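Long-range contacts in putative uncharacterized protein (Leishmania major, PDB 3M3I), which is of unknown function but belongs to the DUF985 family of the cupin superfamily and assembles as a dimer of beta-sheet subunits: residues A[43-48]-A[57-62]; A[76-81]-A[176-181]; A[82-87]-A[148-153]; A[98-103]-A[125-130]. All coordinates share one frame; numbering follows the deposited sequence.

Contacts 1, 2 and 3 all reach one curled antiparallel sheet of a cupin-type fold, while contact 4 sits in a loop beyond it. Strand 172-179 pairs with both 56-67 and 81-87. Contacts 1 and 2, with centres 11 Å apart, touch through a probable hydrogen bond from G181 N to H58 O at 2.7 Å. Contacts 2 and 3, 8 Å between centres, meet where T83 N approaches I177 O at 2.9 Å. Contact 4 is about 17 Å by centres from contacts 2 and 3, yet Y128 OH reaches G153 O at 2.6 Å. In sequence, contact 4 nests inside contact 3 and contact 3 inside contact 2; contacts 1 to 3 touch the second subunit.

Contact 1: A[43-48]-A[57-62]; sequences VRSAHK and RHAYTT
The shortest backbone bond across this contact runs from A59 N to H47 O, 2.9 Å long with an N-H...O angle of 160°. Beside it the chain turns: H47 N donates to S45 OG at 3.0 Å, a bond from two residues on that defines an ST turn, and the methyl CB of A59 lies 3.4 Å from the same oxygen. OG stands opposite the backbone nitrogen (chi1 179°), which carries it over the turn toward H47 and A59. Farther along, S45 N donates to Y60 O and T62 N to V43 O. The ring of Y60 lies over S45, whose backbone N is above the ring centre and whose CB is 3.5 Å from CE2; at the ring edge V43 CG2 comes to 3.5 Å from CE1. The Y60 hydroxyl is bonded to D81 of the second subunit. On the other side of the strands, R44 bends at chi2 and chi3 so that one guanidinium face receives H58 CE1, 3.5 Å from NH2, with the two planes 57° apart; R44 CG runs beside T61 CG2. The H58 ring in turn points its CD2 edge at S45 O, 2.9 Å away. R44-T61 and K48-H58 are antiparallel non-hydrogen-bonded pairs, but the register slips by one residue between them. Two short ladders with an ST turn between them thus join strands 38-44 and 48-50 to strand 56-67 of the cupin-type sheet.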
loop_
_atom_site.group_PDB
_atom_site.type_symbol
_atom_site.label_atom_id
_atom_site.label_comp_id
_atom_site.label_asym_id
_atom_site.label_seq_id
_atom_site.Cartn_x
_atom_site.Cartn_y
_atom_site.Cartn_z
ATOM N N VAL A 43 -3.369 -6.737 8.173
ATOM C CA VAL A 43 -2.621 -7.976 8.049
ATOM C C VAL A 43 -1.193 -7.852 8.528
ATOM O O VAL A 43 -0.614 -6.768 8.559
ATOM C CB VAL A 43 -2.621 -8.531 6.611
ATOM C CG1 VAL A 43 -4.054 -8.648 6.098
ATOM C CG2 VAL A 43 -1.776 -7.666 5.697
ATOM N N ARG A 44 -0.658 -9.013 8.885
ATOM C CA ARG A 44 0.704 -9.202 9.338
ATOM C C ARG A 44 1.269 -10.469 8.649
ATOM O O ARG A 44 0.763 -11.566 8.855
ATOM C CB ARG A 44 0.697 -9.350 10.871
ATOM C CG ARG A 44 0.848 -8.012 11.616
ATOM C CD ARG A 44 -0.049 -7.848 12.839
ATOM N NE ARG A 44 0.344 -8.699 13.964
ATOM C CZ ARG A 44 1.389 -8.483 14.766
ATOM N NH1 ARG A 44 2.201 -7.441 14.574
ATOM N NH2 ARG A 44 1.632 -9.332 15.766
ATOM N N SER A 45 2.295 -10.307 7.821
ATOM C CA SER A 45 2.977 -11.441 7.171
ATOM C C SER A 45 3.162 -12.662 8.074
ATOM O O SER A 45 3.554 -12.542 9.227
ATOM C CB SER A 45 4.364 -11.007 6.659
ATOM O OG SER A 45 5.067 -12.094 6.032
ATOM N N ALA A 46 2.896 -13.841 7.524
ATOM C CA ALA A 46 3.186 -15.097 8.207
ATOM C C ALA A 46 4.695 -15.309 8.368
ATOM O O ALA A 46 5.132 -15.958 9.315
ATOM C CB ALA A 46 2.574 -16.255 7.439
ATOM N N HIS A 47 5.473 -14.750 7.437
ATOM C CA HIS A 47 6.914 -14.989 7.313
ATOM C C HIS A 47 7.703 -13.905 8.054
ATOM O O HIS A 47 7.453 -12.716 7.872
ATOM C CB HIS A 47 7.282 -15.000 5.826
ATOM C CG HIS A 47 8.752 -15.123 5.542
ATOM N ND1 HIS A 47 9.425 -16.323 5.597
ATOM C CD2 HIS A 47 9.662 -14.200 5.145
ATOM C CE1 HIS A 47 10.690 -16.130 5.274
ATOM N NE2 HIS A 47 10.860 -14.852 4.991
ATOM N N LYS A 48 8.648 -14.333 8.886
ATOM C CA LYS A 48 9.474 -13.432 9.681
ATOM C C LYS A 48 10.851 -13.197 9.044
ATOM O O LYS A 48 11.408 -14.080 8.396
ATOM C CB LYS A 48 9.671 -14.010 11.086
ATOM C CG LYS A 48 8.423 -14.018 11.959
ATOM C CD LYS A 48 8.806 -13.897 13.438
ATOM C CE LYS A 48 7.610 -13.609 14.362
ATOM N NZ LYS A 48 7.240 -14.748 15.280
ATOM N N ARG A 57 11.217 -9.692 12.863
ATOM C CA ARG A 57 9.995 -8.942 12.605
ATOM C C ARG A 57 9.237 -9.649 11.500
ATOM O O ARG A 57 9.812 -10.460 10.769
ATOM C CB ARG A 57 10.340 -7.540 12.165
ATOM C CG ARG A 57 11.092 -6.719 13.199
ATOM C CD ARG A 57 10.168 -6.131 14.248
ATOM N NE ARG A 57 10.922 -5.393 15.264
ATOM C CZ ARG A 57 11.449 -5.939 16.364
ATOM N NH1 ARG A 57 11.305 -7.235 16.615
ATOM N NH2 ARG A 57 12.129 -5.176 17.219
ATOM N N HIS A 58 7.946 -9.381 11.396
ATOM C CA HIS A 58 7.171 -9.818 10.242
ATOM C C HIS A 58 7.736 -9.148 8.981
ATOM O O HIS A 58 8.197 -8.007 9.047
ATOM C CB HIS A 58 5.689 -9.437 10.413
ATOM C CG HIS A 58 5.025 -10.107 11.579
ATOM N ND1 HIS A 58 4.884 -9.500 12.809
ATOM C CD2 HIS A 58 4.492 -11.344 11.706
ATOM C CE1 HIS A 58 4.280 -10.338 13.636
ATOM N NE2 HIS A 58 4.032 -11.465 12.989
ATOM N N ALA A 59 7.714 -9.856 7.851
ATOM C CA ALA A 59 8.142 -9.269 6.584
ATOM C C ALA A 59 7.534 -7.883 6.425
ATOM O O ALA A 59 8.241 -6.914 6.181
ATOM C CB ALA A 59 7.753 -10.149 5.400
ATOM N N TYR A 60 6.212 -7.819 6.562
ATOM C CA TYR A 60 5.470 -6.568 6.528
ATOM C C TYR A 60 4.310 -6.625 7.512
ATOM O O TYR A 60 3.893 -7.694 7.938
ATOM C CB TYR A 60 4.929 -6.297 5.130
ATOM C CG TYR A 60 3.847 -7.266 4.715
ATOM C CD1 TYR A 60 2.511 -6.968 4.895
ATOM C CD2 TYR A 60 4.164 -8.490 4.159
ATOM C CE1 TYR A 60 1.531 -7.862 4.536
ATOM C CE2 TYR A 60 3.175 -9.394 3.794
ATOM C CZ TYR A 60 1.860 -9.072 3.990
ATOM O OH TYR A 60 0.879 -9.962 3.628
ATOM N N THR A 61 3.812 -5.448 7.857
ATOM C CA THR A 61 2.597 -5.263 8.617
ATOM C C THR A 61 1.890 -4.120 7.923
ATOM O O THR A 61 2.548 -3.241 7.387
ATOM C CB THR A 61 2.887 -4.904 10.091
ATOM O OG1 THR A 61 3.713 -3.747 10.158
ATOM C CG2 THR A 61 3.594 -6.050 10.822
ATOM N N THR A 62 0.558 -4.144 7.888
ATOM C CA THR A 62 -0.212 -3.064 7.237
ATOM C C THR A 62 -1.282 -2.530 8.170
ATOM O O THR A 62 -1.678 -3.206 9.125
ATOM C CB THR A 62 -0.918 -3.496 5.910
ATOM O OG1 THR A 62 -2.201 -4.051 6.214
ATOM C CG2 THR A 62 -0.095 -4.510 5.116
#

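Contact 2: A[76-81]-A[176-181]; sequences HRLCSD and CIVSPG
Direct backbone bonding between S80-D81 and V178-P180 rests on S179 N, which donates to D81 O at 3.2 Å with an N-H...O angle of 161°. The same carbonyl oxygen receives the CA-H of V178, 3.4 Å from V178 CA. Water completes the polar part. One molecule accepts from D81 N and donates to S179 O at 2.7 Å, bridging the two backbones beyond the direct bond; another lies 2.7 Å from S80 OG and within bonding reach of G181 O, though it has more acceptors near it than protons. The S80 hydroxyl has a further partner in E52, and it lies beside the pyrrolidine ring, 3.7 Å from P180 CD. P180 follows a cis peptide bond, and its carbonyl oxygen comes within 3.1 Å of S80 CB. Apolar contacts are fewer. V178 CG1, turned opposite the backbone nitrogen (chi1 -169°), approaches S80 CB at 4.0 Å, while its other methyl, CG2, looks toward L78 CD1 at 4.4 Å. The carboxylate of D81 binds Y60 of the second subunit through OD1 and G152 N through OD2; S179 OG meets A59 O of its own chain and S179 OG of the second subunit. One direct bond supplemented by two waters implies a partly solvent-mediated join where 76-81 enters the sheet beside strand 172-179, with the polar ends of D81 and S179 each shared between this chain and the second subunit.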
loop_
_atom_site.group_PDB
_atom_site.type_symbol
_atom_site.label_atom_id
_atom_site.label_comp_id
_atom_site.label_asym_id
_atom_site.label_seq_id
_atom_site.Cartn_x
_atom_site.Cartn_y
_atom_site.Cartn_z
ATOM N N HIS A 76 7.239 11.172 15.203
ATOM C CA HIS A 76 7.708 9.891 15.714
ATOM C C HIS A 76 8.754 9.293 14.764
ATOM O O HIS A 76 9.017 9.833 13.680
ATOM C CB HIS A 76 6.529 8.935 15.874
ATOM C CG HIS A 76 5.835 8.617 14.589
ATOM N ND1 HIS A 76 4.998 9.509 13.957
ATOM C CD2 HIS A 76 5.870 7.515 13.807
ATOM C CE1 HIS A 76 4.534 8.965 12.847
ATOM N NE2 HIS A 76 5.051 7.755 12.731
ATOM N N ARG A 77 9.350 8.186 15.163
ATOM C CA ARG A 77 10.379 7.577 14.354
ATOM C C ARG A 77 10.260 6.049 14.371
ATOM O O ARG A 77 9.904 5.456 15.392
ATOM C CB ARG A 77 11.758 8.039 14.827
ATOM C CG ARG A 77 12.931 7.446 14.062
ATOM C CD ARG A 77 14.141 7.352 14.945
ATOM N NE ARG A 77 14.849 8.617 15.052
ATOM C CZ ARG A 77 15.513 9.035 16.125
ATOM N NH1 ARG A 77 15.548 8.320 17.242
ATOM N NH2 ARG A 77 16.140 10.195 16.081
ATOM N N LEU A 78 10.541 5.439 13.221
ATOM C CA LEU A 78 10.523 3.994 13.060
ATOM C C LEU A 78 11.945 3.582 12.738
ATOM O O LEU A 78 12.838 4.412 12.721
ATOM C CB LEU A 78 9.563 3.589 11.933
ATOM C CG LEU A 78 8.077 3.910 12.139
ATOM C CD1 LEU A 78 7.287 3.815 10.846
ATOM C CD2 LEU A 78 7.449 3.000 13.186
ATOM N N CYS A 79 12.171 2.302 12.518
ATOM C CA CYS A 79 13.472 1.852 12.031
ATOM C C CYS A 79 13.377 1.139 10.674
ATOM O O CYS A 79 14.387 0.792 10.105
ATOM C CB CYS A 79 14.170 0.980 13.083
ATOM S SG CYS A 79 13.930 -0.760 12.868
ATOM N N SER A 80 12.164 0.951 10.163
ATOM C CA SER A 80 11.945 0.454 8.814
ATOM C C SER A 80 11.160 1.485 7.997
ATOM O O SER A 80 10.557 2.388 8.561
ATOM C CB SER A 80 11.183 -0.865 8.873
ATOM O OG SER A 80 11.847 -1.790 9.711
ATOM N N ASP A 81 11.186 1.336 6.669
ATOM C CA ASP A 81 10.429 2.197 5.749
ATOM C C ASP A 81 8.938 2.027 5.974
ATOM O O ASP A 81 8.476 0.932 6.288
ATOM C CB ASP A 81 10.677 1.825 4.281
ATOM C CG ASP A 81 12.104 2.012 3.839
ATOM O OD1 ASP A 81 12.457 1.418 2.802
ATOM O OD2 ASP A 81 12.873 2.743 4.494
ATOM N N CYS A 176 -1.152 2.331 5.374
ATOM C CA CYS A 176 0.282 2.338 5.592
ATOM C C CYS A 176 0.818 0.912 5.648
ATOM O O CYS A 176 0.200 0.030 6.241
ATOM C CB CYS A 176 0.619 3.058 6.888
ATOM S SG CYS A 176 -0.014 4.725 7.004
ATOM N N ILE A 177 1.979 0.688 5.042
ATOM C CA ILE A 177 2.659 -0.610 5.135
ATOM C C ILE A 177 4.059 -0.377 5.666
ATOM O O ILE A 177 4.797 0.385 5.081
ATOM C CB ILE A 177 2.727 -1.296 3.755
ATOM C CG1 ILE A 177 1.335 -1.377 3.140
ATOM C CG2 ILE A 177 3.306 -2.691 3.848
ATOM C CD1 ILE A 177 1.378 -1.841 1.712
ATOM N N VAL A 178 4.408 -0.995 6.791
ATOM C CA VAL A 178 5.775 -0.941 7.296
ATOM C C VAL A 178 6.459 -2.259 6.970
ATOM O O VAL A 178 5.894 -3.315 7.217
ATOM C CB VAL A 178 5.826 -0.664 8.812
ATOM C CG1 VAL A 178 7.257 -0.359 9.241
ATOM C CG2 VAL A 178 4.905 0.484 9.181
ATOM N N SER A 179 7.643 -2.189 6.361
ATOM C CA SER A 179 8.414 -3.385 5.977
ATOM C C SER A 179 9.924 -3.143 5.977
ATOM O O SER A 179 10.412 -2.253 5.265
ATOM C CB SER A 179 8.014 -3.887 4.596
ATOM O OG SER A 179 8.894 -4.913 4.159
ATOM N N PRO A 180 10.674 -3.944 6.765
ATOM C CA PRO A 180 10.198 -4.994 7.664
ATOM C C PRO A 180 9.235 -4.462 8.742
ATOM O O PRO A 180 9.251 -3.280 9.060
ATOM C CB PRO A 180 11.501 -5.546 8.267
ATOM C CG PRO A 180 12.519 -5.270 7.252
ATOM C CD PRO A 180 12.150 -3.937 6.694
ATOM N N GLY A 181 8.416 -5.350 9.299
ATOM C CA GLY A 181 7.156 -4.979 9.945
ATOM C C GLY A 181 7.228 -4.082 11.165
ATOM O O GLY A 181 8.279 -3.940 11.801
HETATM O O HOH W 1 11.247 -3.506 11.702
HETATM O O HOH W 2 12.677 -0.828 5.325
#

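Contact 3: A[82-87]-A[148-153]; sequences ETWMYH and YTVPGG
Strands 82-87 and 148-150 are neighbours in the curled antiparallel sheet of this cupin-superfamily fold, their axes 4.5 Å apart at closest approach and their N-to-C directions 150° apart, close to antiparallel. Two hydrogen-bonded pairs flank one non-hydrogen-bonded pair. E82 and V150 exchange bonds in both directions, with V150 N donating to E82 O at 2.7 Å; W84 N then reaches Y148 O at 2.7 Å along an almost straight N-H...O line of 176°, and Y148 N returns to W84 O by a more bent bond. On the face bearing E82, W84, Y148 and V150, the indole crosses the valine at an angle: V150 CG2 lies 3.6 Å from W84 NE1 and slightly farther from CD1. W84 NE1 also makes a weak bond to E82 OE1 within its own strand. F156 packs against E82, W84 and V150 on this face, and F65 meets the indole. The opposite face carries T83 and T149, which pack toward I177 and Y60 of the second subunit respectively. Both threonines hold the hydroxyl beside the backbone nitrogen (chi1 -63° in T83), turning the two oxygens toward one another on this face: T83 OG1 and T149 OG1 are hydrogen-bonded at 2.7 Å.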
loop_
_atom_site.group_PDB
_atom_site.type_symbol
_atom_site.label_atom_id
_atom_site.label_comp_id
_atom_site.label_asym_id
_atom_site.label_seq_id
_atom_site.Cartn_x
_atom_site.Cartn_y
_atom_site.Cartn_z
ATOM N N GLU A 82 8.186 3.098 5.773
ATOM C CA GLU A 82 6.738 3.034 5.813
ATOM C C GLU A 82 6.127 3.688 4.566
ATOM O O GLU A 82 6.378 4.858 4.274
ATOM C CB GLU A 82 6.230 3.715 7.069
ATOM C CG GLU A 82 4.721 3.656 7.194
ATOM C CD GLU A 82 4.206 4.282 8.467
ATOM O OE1 GLU A 82 4.707 5.362 8.854
ATOM O OE2 GLU A 82 3.290 3.687 9.060
ATOM N N THR A 83 5.308 2.925 3.852
ATOM C CA THR A 83 4.744 3.370 2.585
ATOM C C THR A 83 3.285 3.764 2.787
ATOM O O THR A 83 2.506 2.982 3.331
ATOM C CB THR A 83 4.861 2.259 1.489
ATOM O OG1 THR A 83 6.243 1.967 1.232
ATOM C CG2 THR A 83 4.207 2.698 0.211
ATOM N N TRP A 84 2.936 4.964 2.323
ATOM C CA TRP A 84 1.615 5.578 2.502
ATOM C C TRP A 84 0.821 5.641 1.192
ATOM O O TRP A 84 1.255 6.297 0.273
ATOM C CB TRP A 84 1.806 7.010 2.998
ATOM C CG TRP A 84 2.380 7.077 4.350
ATOM C CD1 TRP A 84 3.628 6.690 4.731
ATOM C CD2 TRP A 84 1.732 7.569 5.522
ATOM N NE1 TRP A 84 3.798 6.901 6.075
ATOM C CE2 TRP A 84 2.646 7.434 6.588
ATOM C CE3 TRP A 84 0.462 8.098 5.776
ATOM C CZ2 TRP A 84 2.336 7.807 7.887
ATOM C CZ3 TRP A 84 0.153 8.482 7.068
ATOM C CH2 TRP A 84 1.090 8.333 8.114
ATOM N N MET A 85 -0.354 5.011 1.139
ATOM C CA MET A 85 -1.189 4.935 -0.071
ATOM C C MET A 85 -2.512 5.675 0.119
ATOM O O MET A 85 -3.270 5.306 0.990
ATOM C CB MET A 85 -1.550 3.482 -0.384
ATOM C CG MET A 85 -0.632 2.759 -1.331
ATOM S SD MET A 85 0.815 1.985 -0.617
ATOM C CE MET A 85 0.216 1.256 0.907
ATOM N N TYR A 86 -2.801 6.662 -0.729
ATOM C CA TYR A 86 -4.039 7.428 -0.664
ATOM C C TYR A 86 -5.299 6.614 -1.073
ATOM O O TYR A 86 -5.309 5.956 -2.102
ATOM C CB TYR A 86 -3.935 8.680 -1.550
ATOM C CG TYR A 86 -5.240 9.440 -1.665
ATOM C CD1 TYR A 86 -6.203 9.067 -2.609
ATOM C CD2 TYR A 86 -5.530 10.512 -0.813
ATOM C CE1 TYR A 86 -7.406 9.755 -2.724
ATOM C CE2 TYR A 86 -6.745 11.214 -0.917
ATOM C CZ TYR A 86 -7.677 10.819 -1.869
ATOM O OH TYR A 86 -8.878 11.468 -1.978
ATOM N N HIS A 87 -6.355 6.698 -0.256
ATOM C CA HIS A 87 -7.638 6.022 -0.520
ATOM C C HIS A 87 -8.796 7.000 -0.699
ATOM O O HIS A 87 -9.590 6.843 -1.626
ATOM C CB HIS A 87 -7.990 5.068 0.619
ATOM C CG HIS A 87 -7.141 3.838 0.669
ATOM N ND1 HIS A 87 -6.769 3.142 -0.458
ATOM C CD2 HIS A 87 -6.634 3.149 1.718
ATOM C CE1 HIS A 87 -6.052 2.090 -0.110
ATOM N NE2 HIS A 87 -5.956 2.071 1.204
ATOM N N TYR A 148 3.749 7.120 -1.401
ATOM C CA TYR A 148 5.013 7.689 -0.950
ATOM C C TYR A 148 5.542 6.898 0.244
ATOM O O TYR A 148 4.766 6.426 1.075
ATOM C CB TYR A 148 4.847 9.157 -0.573
ATOM C CG TYR A 148 6.097 9.762 0.009
ATOM C CD1 TYR A 148 7.049 10.375 -0.806
ATOM C CD2 TYR A 148 6.350 9.691 1.372
ATOM C CE1 TYR A 148 8.211 10.925 -0.265
ATOM C CE2 TYR A 148 7.498 10.230 1.911
ATOM C CZ TYR A 148 8.426 10.838 1.095
ATOM O OH TYR A 148 9.559 11.364 1.659
ATOM N N THR A 149 6.870 6.770 0.314
ATOM C CA THR A 149 7.566 5.957 1.307
ATOM C C THR A 149 8.446 6.810 2.215
ATOM O O THR A 149 9.340 7.503 1.746
ATOM C CB THR A 149 8.441 4.876 0.640
ATOM O OG1 THR A 149 7.602 3.938 -0.025
ATOM C CG2 THR A 149 9.276 4.124 1.665
ATOM N N VAL A 150 8.188 6.733 3.523
ATOM C CA VAL A 150 8.943 7.480 4.520
ATOM C C VAL A 150 10.119 6.599 4.904
ATOM O O VAL A 150 9.909 5.511 5.415
ATOM C CB VAL A 150 8.079 7.805 5.760
ATOM C CG1 VAL A 150 8.888 8.565 6.793
ATOM C CG2 VAL A 150 6.855 8.608 5.349
ATOM N N PRO A 151 11.360 7.041 4.630
ATOM C CA PRO A 151 12.462 6.113 4.882
ATOM C C PRO A 151 12.651 5.858 6.373
ATOM O O PRO A 151 12.437 6.763 7.179
ATOM C CB PRO A 151 13.678 6.835 4.293
ATOM C CG PRO A 151 13.111 7.857 3.346
ATOM C CD PRO A 151 11.834 8.285 3.996
ATOM N N GLY A 152 13.019 4.627 6.721
ATOM C CA GLY A 152 13.377 4.280 8.085
ATOM C C GLY A 152 14.421 5.238 8.629
ATOM O O GLY A 152 15.378 5.579 7.952
ATOM N N GLY A 153 14.218 5.684 9.857
ATOM C CA GLY A 153 15.136 6.589 10.521
ATOM C C GLY A 153 14.686 8.025 10.417
ATOM O O GLY A 153 15.247 8.880 11.075
#

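Contact 4: A[98-103]-A[125-130]; sequences LKDPQD and RPKYQV
Two backbone hydrogen bonds set the geometry: L98 N donates to V130 O at 3.1 Å, nearly straight at 171°, and Y128 N donates to K99 O from above the carbonyl plane. They close the base of the long connection, whose middle is not modelled, between antiparallel strands 92-98 and 130-136 of the five-stranded sheet in this cupin-superfamily fold. Y128 CA adds a CA-H...O contact to L98 O at 3.1 Å. Y128 has backbone angles in the left-handed region, and its phenol ring passes beneath K99 in a CH-pi contact, the K99 CA standing 3.9 Å from the ring centroid and 18° off its normal. K99 has CG opposite its backbone nitrogen (chi1 -166°) and a chain extended beyond it, which lays its methylenes across the ring toward the phenol oxygen: CG is 3.7 Å from CZ, and CD comes near OH. That hydroxyl is hydrogen-bonded to G153, while Y199 meets the ring and H202 takes the Y128 carbonyl. Apolar contact comes from V130, whose two methyls diverge. CG1 faces L98 CD1 at 4.1 Å, and CG2 meets the ring of P101 at CG, the two side chains crossing at about a right angle. On the exposed side an ion pair spans the segments. K127 bends at chi2, which brings its chain past K99 O to D100, and NZ forms a salt bridge with D100 OD1 at 3.0 Å, using the syn lone pair of that oxygen.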
loop_
_atom_site.group_PDB
_atom_site.type_symbol
_atom_site.label_atom_id
_atom_site.label_comp_id
_atom_site.label_asym_id
_atom_site.label_seq_id
_atom_site.Cartn_x
_atom_site.Cartn_y
_atom_site.Cartn_z
ATOM N N LEU A 98 14.392 13.873 7.226
ATOM C CA LEU A 98 15.176 12.689 6.877
ATOM C C LEU A 98 16.431 12.647 7.716
ATOM O O LEU A 98 16.990 13.686 8.001
ATOM C CB LEU A 98 15.574 12.717 5.398
ATOM C CG LEU A 98 14.477 12.904 4.353
ATOM C CD1 LEU A 98 15.127 13.187 2.997
ATOM C CD2 LEU A 98 13.566 11.681 4.263
ATOM N N LYS A 99 16.870 11.452 8.099
ATOM C CA LYS A 99 18.157 11.268 8.782
ATOM C C LYS A 99 19.318 11.610 7.849
ATOM O O LYS A 99 20.281 12.238 8.257
ATOM C CB LYS A 99 18.297 9.829 9.275
ATOM C CG LYS A 99 19.405 9.607 10.274
ATOM C CD LYS A 99 19.293 8.207 10.853
ATOM C CE LYS A 99 20.220 7.989 12.036
ATOM N NZ LYS A 99 19.905 6.717 12.765
ATOM N N ASP A 100 19.230 11.146 6.608
ATOM C CA ASP A 100 20.024 11.683 5.492
ATOM C C ASP A 100 19.075 11.785 4.303
ATOM O O ASP A 100 18.036 11.125 4.301
ATOM C CB ASP A 100 21.195 10.773 5.118
ATOM C CG ASP A 100 21.860 10.129 6.312
ATOM O OD1 ASP A 100 22.924 10.622 6.752
ATOM O OD2 ASP A 100 21.326 9.115 6.801
ATOM N N PRO A 101 19.415 12.601 3.284
ATOM C CA PRO A 101 18.685 12.575 1.996
ATOM C C PRO A 101 18.425 11.152 1.438
ATOM O O PRO A 101 18.993 10.762 0.420
ATOM C CB PRO A 101 19.599 13.376 1.081
ATOM C CG PRO A 101 20.240 14.382 2.006
ATOM C CD PRO A 101 20.382 13.715 3.349
ATOM N N GLN A 102 17.520 10.417 2.096
ATOM C CA GLN A 102 17.381 8.964 1.918
ATOM C C GLN A 102 16.184 8.539 1.068
ATOM O O GLN A 102 15.766 7.380 1.112
ATOM C CB GLN A 102 17.344 8.285 3.297
ATOM C CG GLN A 102 18.748 8.101 3.862
ATOM C CD GLN A 102 18.794 7.837 5.343
ATOM O OE1 GLN A 102 17.866 8.157 6.076
ATOM N NE2 GLN A 102 19.909 7.266 5.800
ATOM N N ASP A 103 15.654 9.482 0.292
ATOM C CA ASP A 103 14.605 9.211 -0.684
ATOM C C ASP A 103 15.181 8.476 -1.888
ATOM O O ASP A 103 14.516 7.621 -2.471
ATOM C CB ASP A 103 13.967 10.520 -1.176
ATOM C CG ASP A 103 13.222 11.280 -0.081
ATOM O OD1 ASP A 103 12.936 10.699 0.984
ATOM O OD2 ASP A 103 12.906 12.468 -0.299
ATOM N N ARG A 125 29.050 14.291 8.442
ATOM C CA ARG A 125 27.701 13.946 8.013
ATOM C C ARG A 125 26.660 14.253 9.100
ATOM O O ARG A 125 26.007 13.336 9.606
ATOM C CB ARG A 125 27.628 12.466 7.625
ATOM N N PRO A 126 26.501 15.546 9.457
ATOM C CA PRO A 126 25.475 15.976 10.425
ATOM C C PRO A 126 24.070 15.584 9.977
ATOM O O PRO A 126 23.693 15.884 8.847
ATOM C CB PRO A 126 25.622 17.505 10.464
ATOM C CG PRO A 126 26.490 17.872 9.309
ATOM C CD PRO A 126 27.307 16.677 8.955
ATOM N N LYS A 127 23.313 14.931 10.864
ATOM C CA LYS A 127 22.022 14.296 10.506
ATOM C C LYS A 127 20.810 15.224 10.634
ATOM O O LYS A 127 20.897 16.310 11.208
ATOM C CB LYS A 127 21.766 13.058 11.374
ATOM C CG LYS A 127 22.910 12.068 11.450
ATOM C CD LYS A 127 23.291 11.521 10.081
ATOM C CE LYS A 127 24.266 10.358 10.194
ATOM N NZ LYS A 127 25.002 10.128 8.928
ATOM N N TYR A 128 19.689 14.770 10.078
ATOM C CA TYR A 128 18.385 15.436 10.192
ATOM C C TYR A 128 18.316 16.870 9.652
ATOM O O TYR A 128 17.651 17.735 10.224
ATOM C CB TYR A 128 17.866 15.331 11.633
ATOM C CG TYR A 128 17.552 13.894 12.006
ATOM C CD1 TYR A 128 16.434 13.258 11.497
ATOM C CD2 TYR A 128 18.393 13.164 12.826
ATOM C CE1 TYR A 128 16.154 11.953 11.807
ATOM C CE2 TYR A 128 18.113 11.854 13.137
ATOM C CZ TYR A 128 16.991 11.257 12.621
ATOM O OH TYR A 128 16.705 9.954 12.930
ATOM N N GLN A 129 18.958 17.097 8.515
ATOM C CA GLN A 129 19.028 18.445 7.939
ATOM C C GLN A 129 17.942 18.769 6.932
ATOM O O GLN A 129 17.619 19.941 6.754
ATOM C CB GLN A 129 20.388 18.678 7.287
ATOM C CG GLN A 129 21.528 18.668 8.269
ATOM C CD GLN A 129 22.681 19.466 7.777
ATOM O OE1 GLN A 129 22.652 20.696 7.812
ATOM N NE2 GLN A 129 23.710 18.782 7.293
ATOM N N VAL A 130 17.379 17.748 6.285
ATOM C CA VAL A 130 16.464 17.957 5.164
ATOM C C VAL A 130 14.994 17.750 5.536
ATOM O O VAL A 130 14.546 16.629 5.741
ATOM C CB VAL A 130 16.845 17.061 3.953
ATOM C CG1 VAL A 130 15.838 17.209 2.820
ATOM C CG2 VAL A 130 18.239 17.418 3.450
#